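Local coordinates for protein inorganic polyphosphate/ATP-glucomannokinase (Arthrobacter sp., PDB 1WOQ) that phosphorylates glucose and mannose, drawing the phosphate from either inorganic polyphosphate or ATP, as a member of the ROK sugar kinase family, at residues S225-A228 / D229-L232; N103-I106 / D107-L110; G176-A179 / E180-A183; L60-A63 / E64-R68. One frame throughout, in Å; residues are numbered along the deposited sequence.

Interaction 1. Residues S225-A228 / D229-L232; sequences SKRA and DEYL
Arg227 and Ala228 turn their backbone carbonyls toward the residues that follow, and the chain coils tightly round them. Arg227 O accepts from Glu230 N at 2.8 Å. Ala228 O is shared by two N-H groups, Tyr231 N at 3.1 Å and Leu232 N at 2.9 Å, which close the turn twice. Beside this turn Arg227 builds a small salt-bridge network. Its chain, bent at chi2 and chi3, runs alongside that of Glu230, and Arg227 NH1 meets Asp229 OD1 at 3.0 Å, at the edge of the guanidinium and near its plane. The Asp229 carboxylate is turned only 28° from that plane. Arg227 NH2 reaches Glu230 OE2 at 3.4 Å, a weak bond to a carboxylate set steeply, 79° from the guanidinium. Tyr231 takes the inner side. With CG between the backbone N and the carbonyl carbon (chi1 50°), its ring swings back under the turn, and Ala228 CA rests over one face as a CH-pi contact, 3.8 Å from the ring centroid. The Tyr231 hydroxyl goes on to bond Ile224 O, while Ala228 CB packs on Leu232 CD1 at 3.6 Å. Helix 195-213 touches the ring through Ser199 and Leu202. This compact turn belongs to the connection between parallel strands 217-221 and 241-243, neighbours in one of the two five-stranded sheets of the actin-like ATPase fold that ROK kinases share.

Interaction 2. Residues N103-I106 / D107-L110; sequences NTDI and DALL
Ile106 and Leu110, one helical turn apart, lie alongside each other and point the same way, with Ile106 CG1 3.8 Å from Leu110 CD1. This is the close-packed side. Both residues are buried, and they press on Val120 of strand 118-122; Phe82 meets the isoleucine and Val80 the leucine, both from strand 78-82. Between the two, Ile106 O accepts from Leu110 N at 2.9 Å. Asp105 opens the helix 106-114 as its N-cap: its OD1 takes the N-H of Ala108 at 3.0 Å in a fairly straight bond (164° at the hydrogen), though the donor comes from above the carboxylate plane. The torsion that carries OD1 forward over the first turn sets CG anti to the backbone N (chi1 -172°). The backbone adds a bond from Leu109 N to Asp105 O, also 3.0 Å. The capping side faces solvent more: Asp105 is partly exposed and Ala108 exposed, although Ala108 CB still lies 3.4 Å from Asp105 CG. Asp107 turns its carboxylate away from the cap, and OD1 accepts from Val120 N, tying the first turn of the helix to the edge strand 118-122.

Interaction 3. Residues G176-A179 / E180-A183; sequences GHDA and ETKA. With BGC (beta-D-glucopyranose), chain C.
Two side chains of the first helical turn, Glu180 and Thr181, have their leading atom between the backbone N and the carbonyl carbon (chi1 66° and 65°). For Thr181 this lays OG1 against Asp178 O, which it meets at 2.6 Å in the carbonyl plane, on a lone pair; Thr181 N reaches the same oxygen at 3.0 Å. For Glu180 it sends an extended chain out alongside Asp178 to the bound glucose, where OE1 lies 2.6 Å from BGC O1. Asp178 is the N-cap of the helix, and its OD1 takes a weak bond from Glu180 N at 3.2 Å. The passage is thus from the short strand 177-178 straight into helix 179-183, with the sugar-binding glutamate in the first turn. The other carboxylate oxygen of the cap, OD2, bonds His171 ND1, so Asp178 acts as a second-shell residue for a histidine whose NE2 binds the glucose. Glu180 OE1 also accepts from Ile153 N, which helps to hold the carboxylate in place. Cut back to an alanine, the Glu180 position would probably leave the Ile153 N-H without its acceptor and cost the sugar O1 one of its close partners, weakening the hold on the anomeric end of the glucose. Farther from the pocket, Lys182 N and Ala183 N both bond Ala179 O. On the exposed flank Lys182 lays its CE over the centre of one face of the His177 ring, 3.8 Å from the centroid, in a CH-pi contact.

Interaction 4. Residues L60-A63 / E64-R68; sequences LVVA and ELSAR
Val62 O is gripped twice by Ser66, by OG at 2.6 Å and by the backbone N at 2.8 Å, and the two donors reach it from opposite faces of its plane. The serine hydroxyl stands anti to its own carbonyl carbon (chi1 -58°), which folds it back onto the preceding turn. One residue earlier, Leu65 N bonds Val61 O at 3.1 Å, and Val61 CG1 runs beside Leu65 CD1 at 4.1 Å. Glu64 N closes on Leu60 O in the same way, while its side chain leaves the turn for Arg68: NE at 3.2 Å and NH2 at 3.3 Å both hold Glu64 OE2, side-on and in the guanidinium plane. Leu65 CD2 covers one face of that guanidinium. A leucine in place of Glu64 would probably leave the arginine charge without its mate and its guanidinium freer to turn. Second partners steady the pair of polar ends, since Arg68 NH1 also bonds Glu39 O and Ser66 OG bonds Arg116 NH1. The last turns of helix 51-66 sit against the sheet: Val61, Val62 and Leu65 pack on Ile15 and Ile17 of strand 14-19 and Ile24 and Ile28 of strand 23-30, with Phe41 of strand 35-44 touching Glu64 and Arg68, and also Val61.

Overall arrangement
The four contacts are spread over the two halves of the kinase. Interactions 2 and 4 belong with one five-stranded sheet, their centres about 20 Å apart, and each seats a helix against it: helix 106-114 near strand 118-122, helix 51-66 on strand 14-19. Interactions 1 and 3 lie on the other side of the glucose, also about 20 Å apart between centres, with nearest atoms about 9 Å apart. Interaction 3 alone touches the sugar, through Glu180. The side chain of Ser225 in interaction 1 is about 12 Å from the bound glucose, as is that of Ile106 in interaction 2. Interactions 3 and 4, about 38 Å apart between centres, lie on opposite sides of the chain's centre.

Interaction 1. Residues S225-A228 / D229-L232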
loop_
_atom_site.group_PDB
_atom_site.type_symbol
_atom_site.label_atom_id
_atom_site.label_comp_id
_atom_site.label_asym_id
_atom_site.label_seq_id
_atom_site.Cartn_x
_atom_site.Cartn_y
_atom_site.Cartn_z
ATOM N N SER A 225 -0.999 -12.306 2.399
ATOM C CA SER A 225 -2.400 -12.352 2.798
ATOM C C SER A 225 -3.033 -13.468 1.971
ATOM O O SER A 225 -4.139 -13.922 2.256
ATOM C CB SER A 225 -3.103 -11.020 2.515
ATOM O OG SER A 225 -3.210 -10.758 1.128
ATOM N N LYS A 226 -2.311 -13.914 0.947
ATOM C CA LYS A 226 -2.799 -14.984 0.086
ATOM C C LYS A 226 -2.712 -16.311 0.834
ATOM O O LYS A 226 -3.275 -17.315 0.402
ATOM C CB LYS A 226 -1.974 -15.060 -1.200
ATOM C CG LYS A 226 -2.684 -15.754 -2.357
ATOM C CD LYS A 226 -3.558 -14.784 -3.161
ATOM C CE LYS A 226 -4.661 -14.148 -2.323
ATOM N NZ LYS A 226 -5.388 -13.080 -3.071
ATOM N N ARG A 227 -2.000 -16.304 1.958
ATOM C CA ARG A 227 -1.846 -17.498 2.783
ATOM C C ARG A 227 -2.595 -17.309 4.097
ATOM O O ARG A 227 -2.318 -17.988 5.085
ATOM C CB ARG A 227 -0.366 -17.767 3.075
ATOM C CG ARG A 227 0.507 -17.858 1.832
ATOM C CD ARG A 227 0.052 -18.961 0.879
ATOM N NE ARG A 227 0.279 -20.300 1.417
ATOM C CZ ARG A 227 -0.580 -20.967 2.182
ATOM N NH1 ARG A 227 -1.747 -20.427 2.508
ATOM N NH2 ARG A 227 -0.269 -22.178 2.625
ATOM N N ALA A 228 -3.547 -16.381 4.095
ATOM C CA ALA A 228 -4.340 -16.078 5.281
ATOM C C ALA A 228 -4.988 -17.303 5.920
ATOM O O ALA A 228 -5.159 -17.357 7.137
ATOM C CB ALA A 228 -5.409 -15.049 4.936
ATOM N N ASP A 229 -5.356 -18.287 5.107
ATOM C CA ASP A 229 -5.993 -19.487 5.637
ATOM C C ASP A 229 -5.063 -20.273 6.558
ATOM O O ASP A 229 -5.507 -21.140 7.312
ATOM C CB ASP A 229 -6.477 -20.379 4.490
ATOM C CG ASP A 229 -5.363 -20.766 3.543
ATOM O OD1 ASP A 229 -4.702 -19.857 2.995
ATOM O OD2 ASP A 229 -5.153 -21.981 3.344
ATOM N N GLU A 230 -3.774 -19.953 6.506
ATOM C CA GLU A 230 -2.776 -20.626 7.334
ATOM C C GLU A 230 -2.623 -20.021 8.730
ATOM O O GLU A 230 -2.011 -20.635 9.607
ATOM C CB GLU A 230 -1.409 -20.600 6.645
ATOM C CG GLU A 230 -1.291 -21.486 5.420
ATOM C CD GLU A 230 -1.550 -22.948 5.733
ATOM O OE1 GLU A 230 -1.042 -23.434 6.763
ATOM O OE2 GLU A 230 -2.255 -23.610 4.946
ATOM N N TYR A 231 -3.166 -18.827 8.945
ATOM C CA TYR A 231 -3.031 -18.194 10.252
ATOM C C TYR A 231 -4.268 -17.504 10.820
ATOM O O TYR A 231 -4.458 -17.488 12.037
ATOM C CB TYR A 231 -1.845 -17.220 10.235
ATOM C CG TYR A 231 -1.827 -16.238 9.082
ATOM C CD1 TYR A 231 -2.566 -15.054 9.129
ATOM C CD2 TYR A 231 -1.046 -16.481 7.953
ATOM C CE1 TYR A 231 -2.521 -14.133 8.077
ATOM C CE2 TYR A 231 -0.995 -15.569 6.897
ATOM C CZ TYR A 231 -1.734 -14.398 6.966
ATOM O OH TYR A 231 -1.691 -13.501 5.919
ATOM N N LEU A 232 -5.113 -16.937 9.966
ATOM C CA LEU A 232 -6.310 -16.268 10.471
ATOM C C LEU A 232 -7.206 -17.226 11.260
ATOM O O LEU A 232 -7.748 -16.858 12.300
ATOM C CB LEU A 232 -7.102 -15.626 9.328
ATOM C CG LEU A 232 -6.414 -14.468 8.599
ATOM C CD1 LEU A 232 -7.407 -13.835 7.630
ATOM C CD2 LEU A 232 -5.920 -13.428 9.601
#

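Interaction 2. Residues N103-I106 / D107-L110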
loop_
_atom_site.group_PDB
_atom_site.type_symbol
_atom_site.label_atom_id
_atom_site.label_comp_id
_atom_site.label_asym_id
_atom_site.label_seq_id
_atom_site.Cartn_x
_atom_site.Cartn_y
_atom_site.Cartn_z
ATOM N N ASN A 103 12.635 13.819 3.766
ATOM C CA ASN A 103 12.491 15.227 3.406
ATOM C C ASN A 103 12.547 15.492 1.902
ATOM O O ASN A 103 12.718 16.630 1.467
ATOM C CB ASN A 103 13.553 16.067 4.118
ATOM C CG ASN A 103 12.985 17.347 4.698
ATOM O OD1 ASN A 103 13.711 18.155 5.280
ATOM N ND2 ASN A 103 11.677 17.536 4.546
ATOM N N THR A 104 12.399 14.440 1.109
ATOM C CA THR A 104 12.411 14.581 -0.341
ATOM C C THR A 104 11.014 14.915 -0.854
ATOM O O THR A 104 10.037 14.262 -0.481
ATOM C CB THR A 104 12.883 13.278 -1.029
ATOM O OG1 THR A 104 14.278 13.083 -0.777
ATOM C CG2 THR A 104 12.644 13.343 -2.538
ATOM N N ASP A 105 10.914 15.946 -1.689
ATOM C CA ASP A 105 9.627 16.315 -2.270
ATOM C C ASP A 105 9.462 15.343 -3.433
ATOM O O ASP A 105 9.898 15.622 -4.555
ATOM C CB ASP A 105 9.659 17.750 -2.800
ATOM C CG ASP A 105 8.288 18.247 -3.229
ATOM O OD1 ASP A 105 7.439 17.421 -3.645
ATOM O OD2 ASP A 105 8.060 19.475 -3.166
ATOM N N ILE A 106 8.853 14.194 -3.161
ATOM C CA ILE A 106 8.669 13.178 -4.185
ATOM C C ILE A 106 7.685 13.594 -5.282
ATOM O O ILE A 106 7.839 13.197 -6.439
ATOM C CB ILE A 106 8.277 11.810 -3.541
ATOM C CG1 ILE A 106 8.254 10.713 -4.609
ATOM C CG2 ILE A 106 6.949 11.925 -2.806
ATOM C CD1 ILE A 106 8.146 9.298 -4.028
ATOM N N ASP A 107 6.686 14.406 -4.941
ATOM C CA ASP A 107 5.738 14.870 -5.953
ATOM C C ASP A 107 6.486 15.698 -6.990
ATOM O O ASP A 107 6.308 15.505 -8.192
ATOM C CB ASP A 107 4.629 15.721 -5.321
ATOM C CG ASP A 107 3.507 14.881 -4.747
ATOM O OD1 ASP A 107 3.715 13.664 -4.552
ATOM O OD2 ASP A 107 2.419 15.436 -4.485
ATOM N N ALA A 108 7.329 16.614 -6.516
ATOM C CA ALA A 108 8.108 17.472 -7.408
ATOM C C ALA A 108 9.093 16.632 -8.214
ATOM O O ALA A 108 9.231 16.807 -9.424
ATOM C CB ALA A 108 8.863 18.525 -6.597
ATOM N N LEU A 109 9.784 15.729 -7.529
ATOM C CA LEU A 109 10.759 14.848 -8.166
ATOM C C LEU A 109 10.162 14.088 -9.347
ATOM O O LEU A 109 10.717 14.085 -10.449
ATOM C CB LEU A 109 11.286 13.829 -7.152
ATOM C CG LEU A 109 12.215 12.737 -7.699
ATOM C CD1 LEU A 109 13.597 13.330 -7.934
ATOM C CD2 LEU A 109 12.296 11.574 -6.716
ATOM N N LEU A 110 9.030 13.434 -9.113
ATOM C CA LEU A 110 8.402 12.643 -10.161
ATOM C C LEU A 110 7.689 13.473 -11.221
ATOM O O LEU A 110 7.681 13.104 -12.397
ATOM C CB LEU A 110 7.448 11.617 -9.537
ATOM C CG LEU A 110 8.126 10.599 -8.606
ATOM C CD1 LEU A 110 7.087 9.617 -8.057
ATOM C CD2 LEU A 110 9.211 9.837 -9.367
#

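Interaction 3. Residues G176-A179 / E180-A183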
loop_
_atom_site.group_PDB
_atom_site.type_symbol
_atom_site.label_atom_id
_atom_site.label_comp_id
_atom_site.label_asym_id
_atom_site.label_seq_id
_atom_site.Cartn_x
_atom_site.Cartn_y
_atom_site.Cartn_z
ATOM N N GLY A 176 8.327 -4.845 23.584
ATOM C CA GLY A 176 9.691 -4.351 23.493
ATOM C C GLY A 176 10.288 -4.134 22.115
ATOM O O GLY A 176 11.453 -3.750 22.007
ATOM N N HIS A 177 9.510 -4.363 21.062
ATOM C CA HIS A 177 10.019 -4.189 19.707
ATOM C C HIS A 177 9.093 -3.449 18.768
ATOM O O HIS A 177 7.883 -3.446 18.946
ATOM C CB HIS A 177 10.308 -5.544 19.060
ATOM C CG HIS A 177 11.529 -6.221 19.586
ATOM N ND1 HIS A 177 11.471 -7.260 20.488
ATOM C CD2 HIS A 177 12.841 -6.002 19.343
ATOM C CE1 HIS A 177 12.697 -7.653 20.779
ATOM N NE2 HIS A 177 13.547 -6.906 20.098
ATOM N N ASP A 178 9.685 -2.833 17.750
ATOM C CA ASP A 178 8.909 -2.160 16.724
ATOM C C ASP A 178 8.130 -3.340 16.136
ATOM O O ASP A 178 8.726 -4.344 15.754
ATOM C CB ASP A 178 9.859 -1.540 15.697
ATOM C CG ASP A 178 9.144 -1.052 14.464
ATOM O OD1 ASP A 178 8.815 -1.892 13.602
ATOM O OD2 ASP A 178 8.908 0.166 14.361
ATOM N N ALA A 179 6.806 -3.228 16.084
ATOM C CA ALA A 179 5.958 -4.319 15.605
ATOM C C ALA A 179 6.412 -5.048 14.345
ATOM O O ALA A 179 6.480 -6.275 14.333
ATOM C CB ALA A 179 4.525 -3.826 15.422
ATOM N N GLU A 180 6.726 -4.312 13.286
ATOM C CA GLU A 180 7.121 -4.967 12.046
ATOM C C GLU A 180 8.470 -5.666 12.082
ATOM O O GLU A 180 8.732 -6.532 11.249
ATOM C CB GLU A 180 7.083 -3.983 10.868
ATOM C CG GLU A 180 8.087 -2.853 10.927
ATOM C CD GLU A 180 8.187 -2.117 9.602
ATOM O OE1 GLU A 180 7.133 -1.852 8.994
ATOM O OE2 GLU A 180 9.317 -1.802 9.172
ATOM N N THR A 181 9.330 -5.313 13.033
ATOM C CA THR A 181 10.630 -5.965 13.097
ATOM C C THR A 181 10.461 -7.426 13.508
ATOM O O THR A 181 11.350 -8.249 13.289
ATOM C CB THR A 181 11.593 -5.248 14.078
ATOM O OG1 THR A 181 11.090 -5.338 15.414
ATOM C CG2 THR A 181 11.739 -3.787 13.695
ATOM N N LYS A 182 9.306 -7.752 14.082
ATOM C CA LYS A 182 9.033 -9.120 14.512
ATOM C C LYS A 182 7.878 -9.805 13.776
ATOM O O LYS A 182 7.855 -11.034 13.663
ATOM C CB LYS A 182 8.736 -9.145 16.016
ATOM C CG LYS A 182 9.944 -8.898 16.904
ATOM C CD LYS A 182 10.934 -10.048 16.803
ATOM C CE LYS A 182 12.111 -9.854 17.746
ATOM N NZ LYS A 182 13.032 -11.027 17.721
ATOM N N ALA A 183 6.935 -9.020 13.256
ATOM C CA ALA A 183 5.765 -9.598 12.600
ATOM C C ALA A 183 5.557 -9.355 11.106
ATOM O O ALA A 183 4.509 -9.710 10.573
ATOM C CB ALA A 183 4.504 -9.173 13.364
HETATM C C2 BGC C . 6.364 1.928 6.499
HETATM C C3 BGC C . 4.946 2.261 6.015
HETATM C C4 BGC C . 4.533 1.294 4.895
HETATM C C5 BGC C . 4.708 -0.155 5.373
HETATM C C6 BGC C . 4.402 -1.190 4.307
HETATM C C1 BGC C . 6.419 0.456 6.917
HETATM O O1 BGC C . 7.698 0.113 7.323
HETATM O O2 BGC C . 6.707 2.757 7.596
HETATM O O3 BGC C . 4.892 3.599 5.545
HETATM O O4 BGC C . 3.174 1.521 4.537
HETATM O O5 BGC C . 6.070 -0.372 5.803
HETATM O O6 BGC C . 5.142 -0.946 3.120
#

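Interaction 4. Residues L60-A63 / E64-R68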
loop_
_atom_site.group_PDB
_atom_site.type_symbol
_atom_site.label_atom_id
_atom_site.label_comp_id
_atom_site.label_asym_id
_atom_site.label_seq_id
_atom_site.Cartn_x
_atom_site.Cartn_y
_atom_site.Cartn_z
ATOM N N LEU A 60 10.050 4.710 -16.638
ATOM C CA LEU A 60 9.960 3.608 -17.590
ATOM C C LEU A 60 8.595 2.932 -17.536
ATOM O O LEU A 60 8.029 2.595 -18.575
ATOM C CB LEU A 60 11.059 2.571 -17.328
ATOM C CG LEU A 60 12.485 3.029 -17.644
ATOM C CD1 LEU A 60 13.477 2.015 -17.113
ATOM C CD2 LEU A 60 12.644 3.211 -19.150
ATOM N N VAL A 61 8.065 2.727 -16.333
ATOM C CA VAL A 61 6.756 2.089 -16.212
ATOM C C VAL A 61 5.680 2.979 -16.833
ATOM O O VAL A 61 4.838 2.511 -17.602
ATOM C CB VAL A 61 6.382 1.803 -14.738
ATOM C CG1 VAL A 61 4.978 1.196 -14.665
ATOM C CG2 VAL A 61 7.394 0.847 -14.119
ATOM N N VAL A 62 5.708 4.265 -16.498
ATOM C CA VAL A 62 4.731 5.203 -17.036
ATOM C C VAL A 62 4.848 5.311 -18.554
ATOM O O VAL A 62 3.840 5.393 -19.254
ATOM C CB VAL A 62 4.902 6.606 -16.406
ATOM C CG1 VAL A 62 4.038 7.628 -17.145
ATOM C CG2 VAL A 62 4.506 6.561 -14.933
ATOM N N ALA A 63 6.076 5.304 -19.061
ATOM C CA ALA A 63 6.291 5.398 -20.500
ATOM C C ALA A 63 5.650 4.209 -21.208
ATOM O O ALA A 63 5.010 4.367 -22.245
ATOM C CB ALA A 63 7.781 5.452 -20.810
ATOM N N GLU A 64 5.832 3.019 -20.644
ATOM C CA GLU A 64 5.266 1.803 -21.222
ATOM C C GLU A 64 3.743 1.865 -21.277
ATOM O O GLU A 64 3.143 1.620 -22.325
ATOM C CB GLU A 64 5.706 0.584 -20.401
ATOM C CG GLU A 64 4.905 -0.698 -20.631
ATOM C CD GLU A 64 5.014 -1.248 -22.044
ATOM O OE1 GLU A 64 6.033 -0.998 -22.719
ATOM O OE2 GLU A 64 4.079 -1.952 -22.472
ATOM N N LEU A 65 3.123 2.198 -20.148
ATOM C CA LEU A 65 1.668 2.274 -20.071
ATOM C C LEU A 65 1.085 3.382 -20.936
ATOM O O LEU A 65 0.026 3.209 -21.536
ATOM C CB LEU A 65 1.227 2.471 -18.613
ATOM C CG LEU A 65 1.621 1.341 -17.653
ATOM C CD1 LEU A 65 1.255 1.730 -16.223
ATOM C CD2 LEU A 65 0.922 0.046 -18.051
ATOM N N SER A 66 1.777 4.515 -21.004
ATOM C CA SER A 66 1.304 5.648 -21.795
ATOM C C SER A 66 1.329 5.367 -23.296
ATOM O O SER A 66 0.650 6.043 -24.070
ATOM C CB SER A 66 2.151 6.889 -21.503
ATOM O OG SER A 66 2.130 7.217 -20.127
ATOM N N ALA A 67 2.105 4.369 -23.706
ATOM C CA ALA A 67 2.210 4.028 -25.123
ATOM C C ALA A 67 1.133 3.046 -25.566
ATOM O O ALA A 67 0.980 2.776 -26.757
ATOM C CB ALA A 67 3.592 3.451 -25.420
ATOM N N ARG A 68 0.383 2.512 -24.611
ATOM C CA ARG A 68 -0.664 1.551 -24.940
ATOM C C ARG A 68 -1.922 2.217 -25.482
ATOM O O ARG A 68 -2.250 3.347 -25.120
ATOM C CB ARG A 68 -1.000 0.707 -23.713
ATOM C CG ARG A 68 0.196 -0.062 -23.202
ATOM C CD ARG A 68 -0.187 -1.042 -22.127
ATOM N NE ARG A 68 0.978 -1.767 -21.637
ATOM C CZ ARG A 68 0.933 -2.660 -20.659
ATOM N NH1 ARG A 68 -0.225 -2.933 -20.075
ATOM N NH2 ARG A 68 2.043 -3.274 -20.265
#